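Local coordinates for hypothetical protein (PDB 2P4G) that probably acts as an NADP-dependent pyrimidine reductase in riboflavin biosynthesis, at residues 20-25 with 35-40; 16-21 with 66-71. All blocks are in the same frame, centred on the assembly; numbering follows the deposited sequence.

Contact 1 of 2, residues 20-25 with 35-40; sequences QIVYGA and ECRAIA
Arg37 spans the gap between strand 35-43 and the short helix 18-23 and closes on the backbone of Val22, a worked example of how one long side chain can join elements whose main chains stay apart: the CA atoms of Val22 and Arg37, the nearest pair, are 10.0 Å from each other. The tight part is polar. Arg37 NH1 donates to Val22 O at 3.0 Å, lying in the carbonyl plane on a lone pair, with the oxygen close to the guanidinium plane. Arg37 NH2 adds a weak bond of 3.3 Å to the same Val22 O, so the carbonyl sits at the group's edge between two nitrogens. With the chain extended from CG to NE, the guanidinium reaches the last turn of the helix. Its other flank meets Glu35, two residues back on the strand: Arg37 NE forms a salt bridge with Glu35 OE2 at 2.7 Å, meeting it from above the carboxylate plane. Glu35 also pairs with Arg211, and Arg37 reaches His213 and the ring of Trp72, a cation-pi contact, holding the buried charge from several directions.

The apolar side is loose. Val22 CG1, anti to the backbone N (chi1 172°), comes no nearer than 4.1 Å to Arg37 NH1 and instead lies over a face of the Tyr23 ring. Beyond the helix end, Gly24 and the exposed Ala25 make no contact with the strand; their carbonyls meet Arg257, that of Ala25 weakly. The arrangement, a buried arginine on an inner strand donating to a carbonyl in a helix's C-terminal turn, belongs to the RibD C-terminal, dihydrofolate-reductase-like fold.

Contact 2 of 2, residues 16-21 with 66-71; sequences VTTEQI and LIQLRG. With EDO (1,2-ethanediol), chain G.
Gln68 and Thr18 meet through the end of an amide and a hydroxyl, their side chains running at a slant to each other. Gln68 NE2 donates to Thr18 OG1 at 2.6 Å with an N-H...O angle of 146°, and the oxygen lies only 12° out of the amide plane. Gln68 NE2 also faces Glu19 N at 3.2 Å, two donors that do not bond. The bent shape of Gln68 makes the approach possible: CG leaves anti to the backbone N, and a turn at chi2 (78°) swings the amide across the first turn of helix 18-23. On the way, Gln68 CG passes 3.5 Å from Thr18 O, while the amide carbon CD comes within 3.8 Å of Glu19 CA. The amide thus rests along the backbone as well as on the hydroxyl, and Glu19 CB borders it at 3.7 Å from Gln68 NE2.

Thr17 is the N-cap residue of this helix, and its OG1 accepts from Gln20 N at 2.9 Å, which gives neighbouring threonines separate tasks: Thr17 caps the N-terminal end of the helix, Thr18 reaches outward to Gln68.

Arg70 leaves helix 60-72 in another direction, with NH1 and NH2 both donating to O2 of a bound 1,2-ethanediol, probably taken from the crystallisation liquor; the shorter bond, from Arg70 NH1 to EDO O2, measures 2.9 Å. Arg70 also forms a salt bridge with Glu194 of strand 190-195. At the surface, then, helix 18-23 lies beside helix 60-72, with Ile21 packed against Met245 of strand 237-248 and Leu69 against Arg37 and Ile39 of strand 35-43.

In the fold
Followed from the N terminus, the first helix, 18-23, supplies the starting segment of both contacts. Contact 1 closes the shorter loop, returning after nine residues on strand 35-43; contact 2 closes a longer one, through that strand and on to helix 60-72. The smaller loop, from Val22 to Arg37, lies wholly within the larger, from Thr18 to Gln68, and the two contacts share Gln20 and Ile21. Their centres are about 8 Å apart and they touch directly: Val22 CG2 lies 3.6 Å from Gln68 CG, and Ile39 CB 3.5 Å from Leu69 CD2. Together they tie the N-terminal helix to a central strand of the mixed sheet and to the helix that follows it.

Contact 1 of 2, residues 20-25 with 35-40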
loop_
_atom_site.group_PDB
_atom_site.type_symbol
_atom_site.label_atom_id
_atom_site.label_comp_id
_atom_site.label_asym_id
_atom_site.label_seq_id
_atom_site.Cartn_x
_atom_site.Cartn_y
_atom_site.Cartn_z
ATOM N N GLN A 20 13.278 -16.758 9.904
ATOM C CA GLN A 20 13.841 -16.589 8.575
ATOM C C GLN A 20 13.705 -15.154 8.124
ATOM O O GLN A 20 14.673 -14.531 7.716
ATOM C CB GLN A 20 13.171 -17.532 7.581
ATOM C CG GLN A 20 13.485 -19.005 7.860
ATOM C CD GLN A 20 12.746 -19.934 6.925
ATOM O OE1 GLN A 20 12.329 -19.527 5.828
ATOM N NE2 GLN A 20 12.580 -21.190 7.339
ATOM N N ILE A 21 12.496 -14.633 8.224
ATOM C CA ILE A 21 12.192 -13.285 7.791
ATOM C C ILE A 21 13.158 -12.295 8.400
ATOM O O ILE A 21 13.648 -11.424 7.705
ATOM C CB ILE A 21 10.756 -12.902 8.183
ATOM C CG1 ILE A 21 9.763 -13.776 7.418
ATOM C CG2 ILE A 21 10.490 -11.454 7.871
ATOM C CD1 ILE A 21 8.356 -13.769 7.965
ATOM N N VAL A 22 13.426 -12.441 9.699
ATOM C CA VAL A 22 14.289 -11.525 10.434
ATOM C C VAL A 22 15.783 -11.800 10.211
ATOM O O VAL A 22 16.567 -10.869 10.072
ATOM C CB VAL A 22 13.975 -11.526 11.962
ATOM C CG1 VAL A 22 15.012 -10.718 12.731
ATOM C CG2 VAL A 22 12.581 -10.969 12.238
ATOM N N TYR A 23 16.184 -13.067 10.160
ATOM C CA TYR A 23 17.596 -13.392 10.217
ATOM C C TYR A 23 18.197 -13.962 8.928
ATOM O O TYR A 23 19.430 -13.965 8.767
ATOM C CB TYR A 23 17.843 -14.385 11.366
ATOM C CG TYR A 23 17.596 -13.801 12.733
ATOM C CD1 TYR A 23 18.547 -12.990 13.340
ATOM C CD2 TYR A 23 16.412 -14.069 13.432
ATOM C CE1 TYR A 23 18.329 -12.457 14.608
ATOM C CE2 TYR A 23 16.188 -13.541 14.695
ATOM C CZ TYR A 23 17.149 -12.734 15.280
ATOM O OH TYR A 23 16.944 -12.204 16.538
ATOM N N GLY A 24 17.350 -14.451 8.025
ATOM C CA GLY A 24 17.823 -15.276 6.918
ATOM C C GLY A 24 18.078 -14.521 5.623
ATOM O O GLY A 24 17.562 -13.425 5.441
ATOM N N ALA A 25 18.852 -15.148 4.735
ATOM C CA ALA A 25 19.308 -14.555 3.468
ATOM C C ALA A 25 19.961 -13.189 3.660
ATOM O O ALA A 25 19.661 -12.235 2.927
ATOM C CB ALA A 25 18.154 -14.476 2.438
ATOM N N GLU A 35 22.770 -1.798 12.390
ATOM C CA GLU A 35 21.712 -1.866 11.413
ATOM C C GLU A 35 20.448 -1.226 11.991
ATOM O O GLU A 35 20.167 -1.368 13.165
ATOM C CB GLU A 35 21.438 -3.311 11.007
ATOM C CG GLU A 35 20.631 -3.387 9.712
ATOM C CD GLU A 35 20.150 -4.769 9.354
ATOM O OE1 GLU A 35 20.690 -5.777 9.858
ATOM O OE2 GLU A 35 19.208 -4.837 8.556
ATOM N N CYS A 36 19.726 -0.489 11.156
ATOM C CA CYS A 36 18.413 0.028 11.522
ATOM C C CYS A 36 17.338 -0.502 10.578
ATOM O O CYS A 36 17.488 -0.449 9.358
ATOM C CB CYS A 36 18.414 1.552 11.468
ATOM S SG CYS A 36 16.829 2.310 11.833
ATOM N N ARG A 37 16.262 -1.004 11.170
ATOM C CA ARG A 37 15.133 -1.540 10.441
ATOM C C ARG A 37 13.856 -0.891 10.919
ATOM O O ARG A 37 13.680 -0.647 12.108
ATOM C CB ARG A 37 15.004 -3.040 10.651
ATOM C CG ARG A 37 16.248 -3.772 10.292
ATOM C CD ARG A 37 15.932 -5.210 10.000
ATOM N NE ARG A 37 17.124 -6.033 9.838
ATOM C CZ ARG A 37 17.080 -7.352 9.737
ATOM N NH1 ARG A 37 15.915 -7.990 9.792
ATOM N NH2 ARG A 37 18.201 -8.031 9.601
ATOM N N ALA A 38 12.972 -0.621 9.971
ATOM C CA ALA A 38 11.642 -0.138 10.280
ATOM C C ALA A 38 10.694 -1.326 10.121
ATOM O O ALA A 38 10.858 -2.114 9.203
ATOM C CB ALA A 38 11.275 0.998 9.350
ATOM N N ILE A 39 9.733 -1.468 11.032
ATOM C CA ILE A 39 8.719 -2.522 10.932
ATOM C C ILE A 39 7.328 -1.904 10.927
ATOM O O ILE A 39 7.002 -1.070 11.765
ATOM C CB ILE A 39 8.872 -3.621 12.033
ATOM C CG1 ILE A 39 7.837 -4.722 11.820
ATOM C CG2 ILE A 39 8.790 -3.041 13.474
ATOM C CD1 ILE A 39 8.312 -6.064 12.234
ATOM N N ALA A 40 6.505 -2.280 9.953
ATOM C CA ALA A 40 5.247 -1.563 9.776
ATOM C C ALA A 40 4.163 -2.479 9.204
ATOM O O ALA A 40 4.462 -3.543 8.651
ATOM C CB ALA A 40 5.464 -0.279 8.915
#

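Contact 2 of 2, residues 16-21 with 66-71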
loop_
_atom_site.group_PDB
_atom_site.type_symbol
_atom_site.label_atom_id
_atom_site.label_comp_id
_atom_site.label_asym_id
_atom_site.label_seq_id
_atom_site.Cartn_x
_atom_site.Cartn_y
_atom_site.Cartn_z
ATOM N N VAL A 16 8.167 -20.854 5.679
ATOM C CA VAL A 16 8.889 -19.594 6.043
ATOM C C VAL A 16 8.562 -19.140 7.476
ATOM O O VAL A 16 7.427 -18.791 7.802
ATOM C CB VAL A 16 8.589 -18.449 5.057
ATOM C CG1 VAL A 16 9.554 -17.280 5.299
ATOM C CG2 VAL A 16 8.678 -18.952 3.613
ATOM N N THR A 17 9.578 -19.128 8.324
ATOM C CA THR A 17 9.394 -18.814 9.713
ATOM C C THR A 17 9.669 -17.331 9.921
ATOM O O THR A 17 10.281 -16.680 9.087
ATOM C CB THR A 17 10.349 -19.643 10.584
ATOM O OG1 THR A 17 11.643 -19.036 10.573
ATOM C CG2 THR A 17 10.465 -21.089 10.070
ATOM N N THR A 18 9.224 -16.806 11.052
ATOM C CA THR A 18 9.531 -15.449 11.426
ATOM C C THR A 18 11.027 -15.286 11.642
ATOM O O THR A 18 11.584 -14.226 11.389
ATOM C CB THR A 18 8.760 -15.018 12.687
ATOM O OG1 THR A 18 9.055 -15.898 13.775
ATOM C CG2 THR A 18 7.286 -15.042 12.426
ATOM N N GLU A 19 11.674 -16.335 12.112
ATOM C CA GLU A 19 13.115 -16.311 12.298
ATOM C C GLU A 19 13.836 -16.164 10.949
ATOM O O GLU A 19 14.871 -15.509 10.853
ATOM C CB GLU A 19 13.579 -17.579 13.028
ATOM C CG GLU A 19 14.972 -17.475 13.582
ATOM C CD GLU A 19 15.396 -18.721 14.335
ATOM O OE1 GLU A 19 15.509 -19.806 13.713
ATOM O OE2 GLU A 19 15.635 -18.605 15.557
ATOM N N GLN A 20 13.278 -16.758 9.904
ATOM C CA GLN A 20 13.841 -16.589 8.575
ATOM C C GLN A 20 13.705 -15.154 8.124
ATOM O O GLN A 20 14.673 -14.531 7.716
ATOM C CB GLN A 20 13.171 -17.532 7.581
ATOM C CG GLN A 20 13.485 -19.005 7.860
ATOM C CD GLN A 20 12.746 -19.934 6.925
ATOM O OE1 GLN A 20 12.329 -19.527 5.828
ATOM N NE2 GLN A 20 12.580 -21.190 7.339
ATOM N N ILE A 21 12.496 -14.633 8.224
ATOM C CA ILE A 21 12.192 -13.285 7.791
ATOM C C ILE A 21 13.158 -12.295 8.400
ATOM O O ILE A 21 13.648 -11.424 7.705
ATOM C CB ILE A 21 10.756 -12.902 8.183
ATOM C CG1 ILE A 21 9.763 -13.776 7.418
ATOM C CG2 ILE A 21 10.490 -11.454 7.871
ATOM C CD1 ILE A 21 8.356 -13.769 7.965
ATOM N N LEU A 66 6.817 -9.179 15.052
ATOM C CA LEU A 66 7.261 -8.042 15.841
ATOM C C LEU A 66 8.165 -8.515 16.970
ATOM O O LEU A 66 9.223 -7.944 17.188
ATOM C CB LEU A 66 6.089 -7.258 16.434
ATOM C CG LEU A 66 5.901 -5.810 16.011
ATOM C CD1 LEU A 66 4.798 -5.189 16.895
ATOM C CD2 LEU A 66 7.205 -5.005 16.108
ATOM N N ILE A 67 7.739 -9.558 17.687
ATOM C CA ILE A 67 8.521 -10.087 18.809
ATOM C C ILE A 67 9.874 -10.606 18.331
ATOM O O ILE A 67 10.895 -10.374 18.979
ATOM C CB ILE A 67 7.763 -11.198 19.565
ATOM C CG1 ILE A 67 6.532 -10.621 20.265
ATOM C CG2 ILE A 67 8.653 -11.867 20.607
ATOM C CD1 ILE A 67 6.816 -9.431 21.042
ATOM N N GLN A 68 9.873 -11.297 17.200
ATOM C CA GLN A 68 11.119 -11.822 16.602
ATOM C C GLN A 68 12.096 -10.673 16.330
ATOM O O GLN A 68 13.277 -10.770 16.646
ATOM C CB GLN A 68 10.818 -12.595 15.304
ATOM C CG GLN A 68 11.949 -13.442 14.804
ATOM C CD GLN A 68 12.070 -14.739 15.574
ATOM O OE1 GLN A 68 12.863 -14.854 16.509
ATOM N NE2 GLN A 68 11.260 -15.715 15.202
ATOM N N LEU A 69 11.586 -9.578 15.775
ATOM C CA LEU A 69 12.425 -8.413 15.432
ATOM C C LEU A 69 12.906 -7.693 16.684
ATOM O O LEU A 69 14.050 -7.249 16.756
ATOM C CB LEU A 69 11.691 -7.444 14.483
ATOM C CG LEU A 69 12.568 -6.321 13.874
ATOM C CD1 LEU A 69 13.751 -6.837 13.042
ATOM C CD2 LEU A 69 11.742 -5.348 13.058
ATOM N N ARG A 70 12.049 -7.644 17.689
ATOM C CA ARG A 70 12.459 -7.205 19.017
ATOM C C ARG A 70 13.577 -8.046 19.621
ATOM O O ARG A 70 14.438 -7.510 20.311
ATOM C CB ARG A 70 11.259 -7.161 19.976
ATOM C CG ARG A 70 10.359 -5.961 19.729
ATOM C CD ARG A 70 9.228 -5.867 20.745
ATOM N NE ARG A 70 8.628 -4.537 20.665
ATOM C CZ ARG A 70 7.980 -3.937 21.658
ATOM N NH1 ARG A 70 7.799 -4.542 22.821
ATOM N NH2 ARG A 70 7.517 -2.711 21.479
ATOM N N GLY A 71 13.567 -9.348 19.353
ATOM C CA GLY A 71 14.628 -10.229 19.786
ATOM C C GLY A 71 15.940 -9.982 19.075
ATOM O O GLY A 71 16.998 -10.319 19.599
HETATM C C1 EDO G . 5.130 -4.511 25.656
HETATM O O1 EDO G . 4.059 -5.451 25.783
HETATM C C2 EDO G . 5.055 -3.511 24.468
HETATM O O2 EDO G . 6.235 -2.608 24.369
#